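Local coordinates for phosphomethylpyrimidine kinase (Pyrococcus furiosus, PDB 2PB9), which probably phosphorylates hydroxymethylpyrimidine and its phosphate and joins the product to thiazole phosphate, the crystallised C-terminal ThiN-family domain serving the joining step, at residues E10-A15 / G68-G73; V25-E30 / R102-E107; V36-L41 / T84-Y89; E144-R149 / D155-L160. All coordinates share one frame; numbering follows the deposited sequence.

Interaction 1 of 4, residues E10-A15 / G68-G73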
loop_
_atom_site.group_PDB
_atom_site.type_symbol
_atom_site.label_atom_id
_atom_site.label_comp_id
_atom_site.label_asym_id
_atom_site.label_seq_id
_atom_site.Cartn_x
_atom_site.Cartn_y
_atom_site.Cartn_z
ATOM N N GLU A 10 -37.804 -12.524 9.770
ATOM C CA GLU A 10 -38.249 -13.615 8.912
ATOM C C GLU A 10 -37.720 -13.533 7.500
ATOM O O GLU A 10 -37.167 -14.498 6.981
ATOM C CB GLU A 10 -39.769 -13.648 8.857
ATOM C CG GLU A 10 -40.386 -14.286 10.062
ATOM C CD GLU A 10 -40.154 -15.783 10.080
ATOM O OE1 GLU A 10 -40.817 -16.483 9.278
ATOM O OE2 GLU A 10 -39.305 -16.251 10.883
ATOM N N GLU A 11 -37.903 -12.373 6.877
ATOM C CA GLU A 11 -37.457 -12.167 5.511
ATOM C C GLU A 11 -35.951 -12.357 5.342
ATOM O O GLU A 11 -35.497 -12.926 4.344
ATOM C CB GLU A 11 -37.889 -10.777 5.030
ATOM C CG GLU A 11 -39.397 -10.667 4.845
ATOM C CD GLU A 11 -39.828 -9.529 3.922
ATOM O OE1 GLU A 11 -40.997 -9.568 3.469
ATOM O OE2 GLU A 11 -39.022 -8.605 3.652
ATOM N N LEU A 12 -35.179 -11.893 6.318
ATOM C CA LEU A 12 -33.739 -12.031 6.245
ATOM C C LEU A 12 -33.365 -13.483 6.521
ATOM O O LEU A 12 -32.588 -14.090 5.782
ATOM C CB LEU A 12 -33.057 -11.089 7.249
ATOM C CG LEU A 12 -31.521 -11.125 7.296
ATOM C CD1 LEU A 12 -30.966 -11.039 5.886
ATOM C CD2 LEU A 12 -30.991 -9.991 8.157
ATOM N N THR A 13 -33.933 -14.044 7.578
ATOM C CA THR A 13 -33.641 -15.422 7.924
ATOM C C THR A 13 -33.929 -16.351 6.743
ATOM O O THR A 13 -33.252 -17.360 6.569
ATOM C CB THR A 13 -34.449 -15.862 9.174
ATOM O OG1 THR A 13 -33.935 -15.193 10.334
ATOM C CG2 THR A 13 -34.355 -17.356 9.384
ATOM N N ASN A 14 -34.922 -16.017 5.925
ATOM C CA ASN A 14 -35.234 -16.857 4.772
ATOM C C ASN A 14 -34.168 -16.667 3.705
ATOM O O ASN A 14 -33.617 -17.643 3.183
ATOM C CB ASN A 14 -36.598 -16.503 4.162
ATOM C CG ASN A 14 -37.768 -16.883 5.059
ATOM O OD1 ASN A 14 -37.818 -17.988 5.613
ATOM N ND2 ASN A 14 -38.727 -15.969 5.194
ATOM N N ALA A 15 -33.885 -15.408 3.380
ATOM C CA ALA A 15 -32.888 -15.082 2.364
ATOM C C ALA A 15 -31.567 -15.771 2.678
ATOM O O ALA A 15 -30.930 -16.339 1.797
ATOM C CB ALA A 15 -32.693 -13.566 2.285
ATOM N N GLY A 68 -24.131 -18.289 12.686
ATOM C CA GLY A 68 -25.150 -18.143 13.702
ATOM C C GLY A 68 -26.493 -17.675 13.187
ATOM O O GLY A 68 -26.758 -17.700 11.979
ATOM N N PRO A 69 -27.382 -17.271 14.107
ATOM C CA PRO A 69 -28.725 -16.786 13.793
ATOM C C PRO A 69 -28.742 -15.292 13.484
ATOM O O PRO A 69 -27.746 -14.580 13.679
ATOM C CB PRO A 69 -29.494 -17.107 15.057
ATOM C CG PRO A 69 -28.477 -16.828 16.100
ATOM C CD PRO A 69 -27.249 -17.505 15.557
ATOM N N VAL A 70 -29.887 -14.833 12.996
ATOM C CA VAL A 70 -30.080 -13.431 12.668
ATOM C C VAL A 70 -30.440 -12.710 13.956
ATOM O O VAL A 70 -31.303 -13.168 14.700
ATOM C CB VAL A 70 -31.224 -13.248 11.658
ATOM C CG1 VAL A 70 -31.425 -11.779 11.378
ATOM C CG2 VAL A 70 -30.917 -14.001 10.367
ATOM N N GLU A 71 -29.761 -11.600 14.229
ATOM C CA GLU A 71 -30.017 -10.811 15.432
ATOM C C GLU A 71 -29.722 -9.336 15.170
ATOM O O GLU A 71 -28.849 -8.994 14.371
ATOM C CB GLU A 71 -29.137 -11.265 16.598
ATOM C CG GLU A 71 -29.105 -12.744 16.854
ATOM C CD GLU A 71 -28.381 -13.084 18.146
ATOM O OE1 GLU A 71 -27.413 -12.371 18.487
ATOM O OE2 GLU A 71 -28.775 -14.074 18.812
ATOM N N PHE A 72 -30.454 -8.464 15.851
ATOM C CA PHE A 72 -30.246 -7.042 15.696
ATOM C C PHE A 72 -28.939 -6.704 16.395
ATOM O O PHE A 72 -28.709 -7.123 17.528
ATOM C CB PHE A 72 -31.423 -6.279 16.297
ATOM C CG PHE A 72 -32.672 -6.368 15.477
ATOM C CD1 PHE A 72 -32.859 -5.526 14.381
ATOM C CD2 PHE A 72 -33.632 -7.338 15.753
ATOM C CE1 PHE A 72 -33.985 -5.649 13.560
ATOM C CE2 PHE A 72 -34.764 -7.477 14.944
ATOM C CZ PHE A 72 -34.940 -6.627 13.839
ATOM N N GLY A 73 -28.078 -5.967 15.693
ATOM C CA GLY A 73 -26.786 -5.598 16.234
ATOM C C GLY A 73 -25.747 -6.661 15.915
ATOM O O GLY A 73 -24.626 -6.623 16.432
#
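Helix-on-sheet packing at one edge of the sheet in the ThiN-family domain brings Leu12 and Thr13, on helix 5-21, against Val70 of strand 70-72, which is the outermost strand at one end of the mixed sheet. Backbone bonds between Glu71 and Gly52 and between Gly73 and Val50 hold that strand to strand 50-53. The closest backbones are those of Thr13 and Val70, with 6.3 Å between Thr13 CA and Val70 CA, and the two branches of the valine divide the work. Val70 CG1 is anti to the backbone N (chi1 178°) and meets the leucine end, Leu12 CD2 to Val70 CG1 being 3.7 Å. Leu12 in turn reaches Ala51 on the next strand and Phe35 and Tyr37 beyond it, which places this valine at the margin of an apolar layer beneath the helix. The other branch, Val70 CG2, lies beside the threonine, 3.9 Å from Thr13 CA. The hydroxyl of Thr13 finds its polar partner within its own helix, in a hydrogen bond to Tyr9 O, and the valine packs along its flank. Just before the strand, Pro69 packs on Tyr60 of the second subunit, so this edge also adjoins a subunit interface. Thr13 OG1 lies 3.6 Å from Val70 CB.

Interaction 2 of 4, residues V25-E30 / R102-E107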
loop_
_atom_site.group_PDB
_atom_site.type_symbol
_atom_site.label_atom_id
_atom_site.label_comp_id
_atom_site.label_asym_id
_atom_site.label_seq_id
_atom_site.Cartn_x
_atom_site.Cartn_y
_atom_site.Cartn_z
ATOM N N VAL A 25 -20.080 -20.163 -3.021
ATOM C CA VAL A 25 -18.764 -20.212 -2.410
ATOM C C VAL A 25 -17.773 -19.222 -3.027
ATOM O O VAL A 25 -17.045 -18.539 -2.305
ATOM C CB VAL A 25 -18.174 -21.636 -2.493
ATOM C CG1 VAL A 25 -17.004 -21.777 -1.527
ATOM C CG2 VAL A 25 -19.257 -22.656 -2.183
ATOM N N ARG A 26 -17.744 -19.128 -4.353
ATOM C CA ARG A 26 -16.803 -18.221 -4.999
ATOM C C ARG A 26 -17.011 -16.768 -4.614
ATOM O O ARG A 26 -16.092 -15.958 -4.751
ATOM C CB ARG A 26 -16.881 -18.345 -6.523
ATOM C CG ARG A 26 -18.171 -17.831 -7.138
ATOM C CD ARG A 26 -18.200 -18.082 -8.649
ATOM N NE ARG A 26 -17.469 -17.076 -9.422
ATOM C CZ ARG A 26 -18.052 -16.100 -10.116
ATOM N NH1 ARG A 26 -19.379 -15.998 -10.136
ATOM N NH2 ARG A 26 -17.311 -15.228 -10.795
ATOM N N LEU A 27 -18.209 -16.443 -4.125
ATOM C CA LEU A 27 -18.541 -15.069 -3.751
ATOM C C LEU A 27 -18.240 -14.674 -2.302
ATOM O O LEU A 27 -18.357 -13.508 -1.941
ATOM C CB LEU A 27 -20.022 -14.794 -4.042
ATOM C CG LEU A 27 -20.516 -14.918 -5.490
ATOM C CD1 LEU A 27 -21.979 -14.489 -5.588
ATOM C CD2 LEU A 27 -19.654 -14.054 -6.402
ATOM N N ILE A 28 -17.850 -15.634 -1.477
ATOM C CA ILE A 28 -17.571 -15.366 -0.075
ATOM C C ILE A 28 -16.137 -14.912 0.186
ATOM O O ILE A 28 -15.193 -15.616 -0.161
ATOM C CB ILE A 28 -17.833 -16.639 0.781
ATOM C CG1 ILE A 28 -19.290 -17.080 0.635
ATOM C CG2 ILE A 28 -17.503 -16.374 2.248
ATOM C CD1 ILE A 28 -20.269 -16.204 1.336
ATOM N N PRO A 29 -15.952 -13.728 0.796
ATOM C CA PRO A 29 -14.591 -13.258 1.081
ATOM C C PRO A 29 -14.002 -14.015 2.280
ATOM O O PRO A 29 -14.650 -14.910 2.837
ATOM C CB PRO A 29 -14.788 -11.773 1.375
ATOM C CG PRO A 29 -16.157 -11.724 1.980
ATOM C CD PRO A 29 -16.944 -12.676 1.103
ATOM N N GLU A 30 -12.785 -13.650 2.680
ATOM C CA GLU A 30 -12.121 -14.303 3.798
ATOM C C GLU A 30 -12.652 -13.859 5.150
ATOM O O GLU A 30 -12.664 -14.643 6.104
ATOM C CB GLU A 30 -10.611 -14.059 3.739
ATOM C CG GLU A 30 -9.912 -14.867 2.668
ATOM C CD GLU A 30 -10.069 -16.365 2.884
ATOM O OE1 GLU A 30 -9.122 -17.002 3.402
ATOM O OE2 GLU A 30 -11.156 -16.902 2.545
ATOM N N ARG A 102 -11.308 -9.570 -10.245
ATOM C CA ARG A 102 -11.512 -9.126 -11.621
ATOM C C ARG A 102 -12.727 -9.780 -12.257
ATOM O O ARG A 102 -13.598 -9.115 -12.805
ATOM C CB ARG A 102 -10.276 -9.431 -12.475
ATOM C CG ARG A 102 -9.729 -10.851 -12.328
ATOM C CD ARG A 102 -9.002 -11.319 -13.607
ATOM N NE ARG A 102 -8.284 -12.579 -13.385
ATOM C CZ ARG A 102 -6.956 -12.679 -13.256
ATOM N NH1 ARG A 102 -6.174 -11.594 -13.337
ATOM N NH2 ARG A 102 -6.407 -13.868 -13.021
ATOM N N GLU A 103 -12.783 -11.096 -12.162
ATOM C CA GLU A 103 -13.877 -11.842 -12.747
ATOM C C GLU A 103 -15.248 -11.404 -12.239
ATOM O O GLU A 103 -16.130 -11.058 -13.033
ATOM C CB GLU A 103 -13.674 -13.329 -12.479
ATOM C CG GLU A 103 -14.399 -14.236 -13.442
ATOM C CD GLU A 103 -13.727 -15.591 -13.559
ATOM O OE1 GLU A 103 -12.534 -15.631 -13.936
ATOM O OE2 GLU A 103 -14.388 -16.614 -13.270
ATOM N N ILE A 104 -15.425 -11.404 -10.921
ATOM C CA ILE A 104 -16.708 -11.033 -10.343
ATOM C C ILE A 104 -17.130 -9.627 -10.726
ATOM O O ILE A 104 -18.263 -9.404 -11.147
ATOM C CB ILE A 104 -16.684 -11.174 -8.807
ATOM C CG1 ILE A 104 -16.381 -12.633 -8.441
ATOM C CG2 ILE A 104 -18.025 -10.740 -8.216
ATOM C CD1 ILE A 104 -16.280 -12.894 -6.975
ATOM N N ILE A 105 -16.217 -8.678 -10.598
ATOM C CA ILE A 105 -16.547 -7.319 -10.945
ATOM C C ILE A 105 -16.831 -7.183 -12.450
ATOM O O ILE A 105 -17.827 -6.558 -12.829
ATOM C CB ILE A 105 -15.430 -6.365 -10.502
ATOM C CG1 ILE A 105 -15.957 -4.931 -10.491
ATOM C CG2 ILE A 105 -14.230 -6.498 -11.412
ATOM C CD1 ILE A 105 -17.188 -4.726 -9.606
ATOM N N GLU A 106 -15.991 -7.770 -13.307
ATOM C CA GLU A 106 -16.229 -7.681 -14.752
ATOM C C GLU A 106 -17.631 -8.220 -15.043
ATOM O O GLU A 106 -18.421 -7.605 -15.764
ATOM C CB GLU A 106 -15.236 -8.527 -15.568
ATOM C CG GLU A 106 -13.731 -8.319 -15.324
ATOM C CD GLU A 106 -13.304 -6.858 -15.226
ATOM O OE1 GLU A 106 -13.931 -6.001 -15.898
ATOM O OE2 GLU A 106 -12.329 -6.572 -14.485
ATOM N N GLU A 107 -17.925 -9.385 -14.477
ATOM C CA GLU A 107 -19.215 -10.024 -14.674
ATOM C C GLU A 107 -20.378 -9.233 -14.077
ATOM O O GLU A 107 -21.499 -9.295 -14.588
ATOM C CB GLU A 107 -19.175 -11.445 -14.108
ATOM C CG GLU A 107 -18.413 -12.468 -14.985
ATOM C CD GLU A 107 -17.432 -11.836 -15.994
ATOM O OE1 GLU A 107 -17.894 -11.249 -17.007
ATOM O OE2 GLU A 107 -16.199 -11.932 -15.780
#
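With CG between its backbone N and carbonyl carbon (chi1 69°) and a bend at chi3 (-82°), Arg26 brings its guanidinium alongside Ile104, the two side chains running past each other in opposite directions. Arg26 NH2 lies 3.6 Å from Ile104 CG1, an oblique approach. CD1 of the same isoleucine, extended by its second torsion (178°), meets Leu27, with Leu27 CD2 to Ile104 CD1 at 3.6 Å. These partners sit on a type I turn from Val25 to Ile28, closed by Ile28 N to Val25 O at 3.1 Å, in the loop leading from helix 5-21 to strand 35-38; it abuts the first turn of helix 102-114. Arg99, just before that helix, binds Arg26 O. An alanine in place of Ile104 would probably leave Leu27 CD2 without its apolar neighbour and the Arg26 guanidinium freer to swing. The carboxylate of Glu103 probably acts on the arginine through charge, not through a bond: Glu103 OE2 is 4.1 Å from Arg26 NH2, too far off the plane of the guanidinium for a salt bridge.

Interaction 3 of 4, residues V36-L41 / T84-Y89; sequences VYSLPL and TYMRFY
Behind Met86, which crosses to Ser38, aromatic side chains of segment 84-89 gather: Tyr85 has one face covered by Tyr89, whose CD1 stands 3.7 Å above the Tyr85 ring plane, offset toward the rim, while Phe88 receives Tyr85 O in plane at its edge. Tyr85 also stacks with Phe172. In Met86, a selenomethionine, chi1 (-74°) and an extended chi2 (162°) carry the selenium to the serine, Met86 SE to Ser38 OG being 3.5 Å, and a bend at chi3 turns CE toward the Leu39 carbonyl. The hydroxyl is spoken for: Ser38 OG donates to Leu39 O over 2.7 Å, meeting the carbonyl at a C=O...donor angle of 127°. An alanine at Ser38 would probably leave Leu39 O without this donor and open a gap beside the selenium. Val36 and Ser38 both meet helix 77-86, while Tyr37 touches helix 5-21, the pattern of an interior strand in an alpha/beta fold with helices on both sheet faces.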
loop_
_atom_site.group_PDB
_atom_site.type_symbol
_atom_site.label_atom_id
_atom_site.label_comp_id
_atom_site.label_asym_id
_atom_site.label_seq_id
_atom_site.Cartn_x
_atom_site.Cartn_y
_atom_site.Cartn_z
ATOM N N VAL A 36 -27.583 -8.056 5.732
ATOM C CA VAL A 36 -28.370 -7.278 6.683
ATOM C C VAL A 36 -29.680 -6.713 6.177
ATOM O O VAL A 36 -29.914 -6.593 4.972
ATOM C CB VAL A 36 -27.565 -6.089 7.279
ATOM C CG1 VAL A 36 -26.308 -6.595 7.929
ATOM C CG2 VAL A 36 -27.254 -5.052 6.197
ATOM N N TYR A 37 -30.528 -6.368 7.137
ATOM C CA TYR A 37 -31.827 -5.783 6.868
ATOM C C TYR A 37 -32.118 -4.859 8.045
ATOM O O TYR A 37 -32.313 -5.301 9.179
ATOM C CB TYR A 37 -32.881 -6.871 6.749
ATOM C CG TYR A 37 -34.197 -6.394 6.180
ATOM C CD1 TYR A 37 -34.311 -5.139 5.574
ATOM C CD2 TYR A 37 -35.331 -7.212 6.230
ATOM C CE1 TYR A 37 -35.517 -4.709 5.035
ATOM C CE2 TYR A 37 -36.538 -6.795 5.691
ATOM C CZ TYR A 37 -36.624 -5.547 5.098
ATOM O OH TYR A 37 -37.820 -5.154 4.565
ATOM N N SER A 38 -32.125 -3.567 7.756
ATOM C CA SER A 38 -32.332 -2.546 8.764
ATOM C C SER A 38 -33.784 -2.211 9.054
ATOM O O SER A 38 -34.689 -2.577 8.302
ATOM C CB SER A 38 -31.603 -1.272 8.330
ATOM O OG SER A 38 -31.957 -0.181 9.144
ATOM N N LEU A 39 -33.992 -1.524 10.175
ATOM C CA LEU A 39 -35.318 -1.057 10.550
ATOM C C LEU A 39 -35.447 0.200 9.715
ATOM O O LEU A 39 -34.445 0.801 9.327
ATOM C CB LEU A 39 -35.389 -0.673 12.033
ATOM C CG LEU A 39 -35.517 -1.761 13.100
ATOM C CD1 LEU A 39 -35.244 -1.161 14.459
ATOM C CD2 LEU A 39 -36.902 -2.379 13.045
ATOM N N PRO A 40 -36.679 0.575 9.437
ATOM C CA PRO A 40 -36.934 1.789 8.659
ATOM C C PRO A 40 -36.650 3.071 9.453
ATOM O O PRO A 40 -36.647 3.016 10.684
ATOM C CB PRO A 40 -38.447 1.749 8.415
ATOM C CG PRO A 40 -38.994 1.040 9.591
ATOM C CD PRO A 40 -37.915 0.095 10.041
ATOM N N LEU A 41 -36.390 4.160 8.776
ATOM C CA LEU A 41 -36.152 5.411 9.494
ATOM C C LEU A 41 -37.518 5.872 10.018
ATOM O O LEU A 41 -38.563 5.493 9.481
ATOM C CB LEU A 41 -35.572 6.485 8.569
ATOM C CG LEU A 41 -34.306 6.141 7.790
ATOM C CD1 LEU A 41 -34.612 4.994 6.826
ATOM C CD2 LEU A 41 -33.819 7.367 7.026
ATOM N N THR A 84 -25.806 4.364 6.346
ATOM C CA THR A 84 -25.344 5.573 5.664
ATOM C C THR A 84 -26.007 5.706 4.289
ATOM O O THR A 84 -26.370 6.804 3.846
ATOM C CB THR A 84 -23.804 5.542 5.489
ATOM O OG1 THR A 84 -23.180 5.734 6.762
ATOM C CG2 THR A 84 -23.328 6.616 4.511
ATOM N N TYR A 85 -26.156 4.572 3.617
ATOM C CA TYR A 85 -26.765 4.530 2.299
ATOM C C TYR A 85 -28.209 5.035 2.383
ATOM O O TYR A 85 -28.675 5.748 1.501
ATOM C CB TYR A 85 -26.723 3.094 1.783
ATOM C CG TYR A 85 -27.156 2.908 0.354
ATOM C CD1 TYR A 85 -26.213 2.797 -0.675
ATOM C CD2 TYR A 85 -28.507 2.759 0.034
ATOM C CE1 TYR A 85 -26.606 2.533 -1.987
ATOM C CE2 TYR A 85 -28.916 2.491 -1.268
ATOM C CZ TYR A 85 -27.962 2.376 -2.275
ATOM O OH TYR A 85 -28.377 2.089 -3.558
HETATM N N MSE A 86 -28.906 4.666 3.458
HETATM C CA MSE A 86 -30.295 5.082 3.657
HETATM C C MSE A 86 -30.436 6.601 3.743
HETATM O O MSE A 86 -31.487 7.159 3.426
HETATM C CB MSE A 86 -30.869 4.423 4.916
HETATM C CG MSE A 86 -31.181 2.942 4.720
HETATM SE SE MSE A 86 -31.399 1.900 6.348
HETATM C CE MSE A 86 -33.295 2.133 6.629
ATOM N N ARG A 87 -29.375 7.266 4.180
ATOM C CA ARG A 87 -29.391 8.715 4.281
ATOM C C ARG A 87 -29.637 9.317 2.900
ATOM O O ARG A 87 -29.951 10.501 2.775
ATOM C CB ARG A 87 -28.059 9.216 4.836
ATOM C CG ARG A 87 -28.098 9.569 6.312
ATOM C CD ARG A 87 -26.700 9.696 6.893
ATOM N NE ARG A 87 -25.859 10.594 6.109
ATOM C CZ ARG A 87 -24.532 10.636 6.199
ATOM N NH1 ARG A 87 -23.897 9.828 7.047
ATOM N NH2 ARG A 87 -23.840 11.471 5.428
ATOM N N PHE A 88 -29.500 8.489 1.869
ATOM C CA PHE A 88 -29.691 8.929 0.496
ATOM C C PHE A 88 -30.865 8.215 -0.156
ATOM O O PHE A 88 -31.573 8.788 -0.978
ATOM C CB PHE A 88 -28.414 8.673 -0.294
ATOM C CG PHE A 88 -27.232 9.424 0.237
ATOM C CD1 PHE A 88 -27.003 10.740 -0.135
ATOM C CD2 PHE A 88 -26.377 8.831 1.154
ATOM C CE1 PHE A 88 -25.939 11.453 0.401
ATOM C CE2 PHE A 88 -25.312 9.540 1.695
ATOM C CZ PHE A 88 -25.094 10.855 1.316
ATOM N N TYR A 89 -31.064 6.955 0.213
ATOM C CA TYR A 89 -32.160 6.166 -0.322
ATOM C C TYR A 89 -32.704 5.367 0.834
ATOM O O TYR A 89 -32.376 4.193 0.997
ATOM C CB TYR A 89 -31.662 5.235 -1.411
ATOM C CG TYR A 89 -30.833 5.954 -2.434
ATOM C CD1 TYR A 89 -29.446 6.062 -2.285
ATOM C CD2 TYR A 89 -31.431 6.553 -3.546
ATOM C CE1 TYR A 89 -28.676 6.745 -3.222
ATOM C CE2 TYR A 89 -30.674 7.234 -4.486
ATOM C CZ TYR A 89 -29.298 7.326 -4.322
ATOM O OH TYR A 89 -28.549 7.983 -5.274
#

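Interaction 4 of 4, residues E144-R149 / D155-L160; sequences ETAIKR and DIIYHL
Helix 138-149 runs its last turns over strand 154-159, and the backbones come nearest where Ala146 CA and Ile157 CA are 6.7 Å apart. Lys148 N to Glu144 O, at 2.7 Å, keeps the helix regular, whereas the bonds from Arg149 N to Thr145 O and Ala146 O are weak, as the helix finishes. The small Ala146 allows the close approach: its methyl is met by both branches of Ile157, Ala146 CB to Ile157 CG2 at 3.5 Å and Ala146 CB to Ile157 CD1 at 4.0 Å. Ile157 CG2 lies anti to the backbone N, and CG1 beside the backbone N and anti to the carbonyl carbon (chi1 -64°), which turns both arms toward the helix, and the Ala146 methyl rests over them. One residue on, Ile147 adds a looser touch, its CG1 4.2 Å from Ile157 CD1. Tyr85 of helix 77-86 packs on both isoleucines, closing this buried apolar patch. At the far end of the strand, His159 ND1 donates to Leu160 O over 2.9 Å, from above the carbonyl plane, and the ring of Tyr122 meets that of His159. Ala146 O accepts from Ser120 OG on strand 118-121; the helical connection between these neighbouring parallel strands, of which helix 138-149 is the last part, makes this a beta-alpha-beta crossover.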
loop_
_atom_site.group_PDB
_atom_site.type_symbol
_atom_site.label_atom_id
_atom_site.label_comp_id
_atom_site.label_asym_id
_atom_site.label_seq_id
_atom_site.Cartn_x
_atom_site.Cartn_y
_atom_site.Cartn_z
ATOM N N GLU A 144 -20.818 7.644 0.750
ATOM C CA GLU A 144 -21.185 8.951 0.215
ATOM C C GLU A 144 -20.384 9.269 -1.037
ATOM O O GLU A 144 -20.925 9.713 -2.044
ATOM C CB GLU A 144 -20.923 10.032 1.253
ATOM C CG GLU A 144 -21.702 9.868 2.528
ATOM C CD GLU A 144 -21.240 10.834 3.587
ATOM O OE1 GLU A 144 -21.175 12.048 3.281
ATOM O OE2 GLU A 144 -20.941 10.382 4.717
ATOM N N THR A 145 -19.079 9.052 -0.955
ATOM C CA THR A 145 -18.201 9.305 -2.082
ATOM C C THR A 145 -18.758 8.564 -3.282
ATOM O O THR A 145 -18.970 9.154 -4.336
ATOM C CB THR A 145 -16.776 8.815 -1.764
ATOM O OG1 THR A 145 -16.203 9.665 -0.769
ATOM C CG2 THR A 145 -15.904 8.822 -2.997
ATOM N N ALA A 146 -19.018 7.273 -3.099
ATOM C CA ALA A 146 -19.555 6.420 -4.156
ATOM C C ALA A 146 -20.930 6.871 -4.659
ATOM O O ALA A 146 -21.201 6.856 -5.862
ATOM C CB ALA A 146 -19.639 5.000 -3.661
ATOM N N ILE A 147 -21.792 7.261 -3.724
ATOM C CA ILE A 147 -23.141 7.712 -4.039
ATOM C C ILE A 147 -23.142 9.044 -4.787
ATOM O O ILE A 147 -23.919 9.238 -5.725
ATOM C CB ILE A 147 -24.001 7.814 -2.735
ATOM C CG1 ILE A 147 -24.531 6.415 -2.369
ATOM C CG2 ILE A 147 -25.147 8.802 -2.914
ATOM C CD1 ILE A 147 -25.381 6.354 -1.108
ATOM N N LYS A 148 -22.270 9.955 -4.375
ATOM C CA LYS A 148 -22.179 11.259 -5.014
ATOM C C LYS A 148 -21.402 11.192 -6.322
ATOM O O LYS A 148 -21.501 12.089 -7.152
ATOM C CB LYS A 148 -21.524 12.261 -4.066
ATOM C CG LYS A 148 -22.359 12.568 -2.839
ATOM C CD LYS A 148 -21.664 13.583 -1.953
ATOM C CE LYS A 148 -22.528 13.984 -0.771
ATOM N NZ LYS A 148 -21.802 14.962 0.083
ATOM N N ARG A 149 -20.629 10.123 -6.492
ATOM C CA ARG A 149 -19.830 9.891 -7.698
ATOM C C ARG A 149 -20.735 9.945 -8.944
ATOM O O ARG A 149 -20.554 10.799 -9.808
ATOM C CB ARG A 149 -19.140 8.523 -7.580
ATOM C CG ARG A 149 -18.381 8.031 -8.800
ATOM C CD ARG A 149 -16.873 8.145 -8.621
ATOM N NE ARG A 149 -16.427 7.639 -7.326
ATOM C CZ ARG A 149 -15.166 7.667 -6.891
ATOM N NH1 ARG A 149 -14.200 8.175 -7.651
ATOM N NH2 ARG A 149 -14.873 7.205 -5.680
ATOM N N ASP A 155 -26.675 0.456 -7.161
ATOM C CA ASP A 155 -27.102 -0.777 -6.512
ATOM C C ASP A 155 -25.864 -1.505 -6.014
ATOM O O ASP A 155 -25.923 -2.263 -5.046
ATOM C CB ASP A 155 -27.834 -1.672 -7.513
ATOM C CG ASP A 155 -29.091 -1.031 -8.041
ATOM O OD1 ASP A 155 -30.142 -1.195 -7.385
ATOM O OD2 ASP A 155 -29.020 -0.353 -9.097
ATOM N N ILE A 156 -24.752 -1.271 -6.707
ATOM C CA ILE A 156 -23.476 -1.890 -6.372
ATOM C C ILE A 156 -22.405 -0.853 -6.091
ATOM O O ILE A 156 -22.178 0.069 -6.875
ATOM C CB ILE A 156 -22.932 -2.773 -7.511
ATOM C CG1 ILE A 156 -24.005 -3.742 -7.987
ATOM C CG2 ILE A 156 -21.696 -3.522 -7.042
ATOM C CD1 ILE A 156 -25.024 -3.079 -8.881
ATOM N N ILE A 157 -21.748 -1.021 -4.957
ATOM C CA ILE A 157 -20.668 -0.139 -4.564
ATOM C C ILE A 157 -19.541 -1.074 -4.150
ATOM O O ILE A 157 -19.757 -2.040 -3.418
ATOM C CB ILE A 157 -21.081 0.771 -3.381
ATOM C CG1 ILE A 157 -22.227 1.696 -3.814
ATOM C CG2 ILE A 157 -19.876 1.595 -2.907
ATOM C CD1 ILE A 157 -22.752 2.605 -2.727
ATOM N N TYR A 158 -18.342 -0.821 -4.651
ATOM C CA TYR A 158 -17.221 -1.673 -4.295
ATOM C C TYR A 158 -16.024 -0.786 -4.073
ATOM O O TYR A 158 -16.102 0.425 -4.259
ATOM C CB TYR A 158 -16.935 -2.676 -5.416
ATOM C CG TYR A 158 -16.349 -2.043 -6.652
ATOM C CD1 TYR A 158 -14.964 -1.942 -6.818
ATOM C CD2 TYR A 158 -17.175 -1.495 -7.641
ATOM C CE1 TYR A 158 -14.413 -1.314 -7.933
ATOM C CE2 TYR A 158 -16.634 -0.861 -8.761
ATOM C CZ TYR A 158 -15.251 -0.776 -8.898
ATOM O OH TYR A 158 -14.701 -0.147 -9.995
ATOM N N HIS A 159 -14.923 -1.387 -3.649
ATOM C CA HIS A 159 -13.693 -0.648 -3.440
ATOM C C HIS A 159 -12.560 -1.656 -3.471
ATOM O O HIS A 159 -12.718 -2.787 -3.003
ATOM C CB HIS A 159 -13.703 0.088 -2.096
ATOM C CG HIS A 159 -13.583 -0.815 -0.906
ATOM N ND1 HIS A 159 -12.368 -1.232 -0.404
ATOM C CD2 HIS A 159 -14.525 -1.359 -0.102
ATOM C CE1 HIS A 159 -12.568 -1.992 0.657
ATOM N NE2 HIS A 159 -13.870 -2.085 0.863
ATOM N N LEU A 160 -11.430 -1.253 -4.044
ATOM C CA LEU A 160 -10.253 -2.114 -4.118
ATOM C C LEU A 160 -9.574 -2.154 -2.745
ATOM O O LEU A 160 -9.882 -1.346 -1.867
ATOM C CB LEU A 160 -9.270 -1.578 -5.159
ATOM C CG LEU A 160 -9.759 -1.456 -6.597
ATOM C CD1 LEU A 160 -8.646 -0.900 -7.463
ATOM C CD2 LEU A 160 -10.196 -2.811 -7.098
#

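Overall arrangement
Interactions 1, 3 and 4 all reach the seven-stranded mixed sheet. Interactions 1 and 4 lie on opposite sides of the chain's centre, their centres about 25 Å apart, with interaction 3 between them, its centre about 16 Å from interaction 1 and 15 Å from interaction 4. Glu11 and Leu12 touch Tyr37, linking 1 to 3; the Arg87-Glu144 salt bridge links 3 to 4. Interaction 2 meets 4 where Ile105 packs on Tyr158. Along the chain interaction 1 crosses 2 and 3, their segments alternating, 3 is nested within 2, and 4 follows, so interactions 1 to 3 interlock the earlier part of the ThiN domain and the touches of 2 and 3 with 4 join the later part to it.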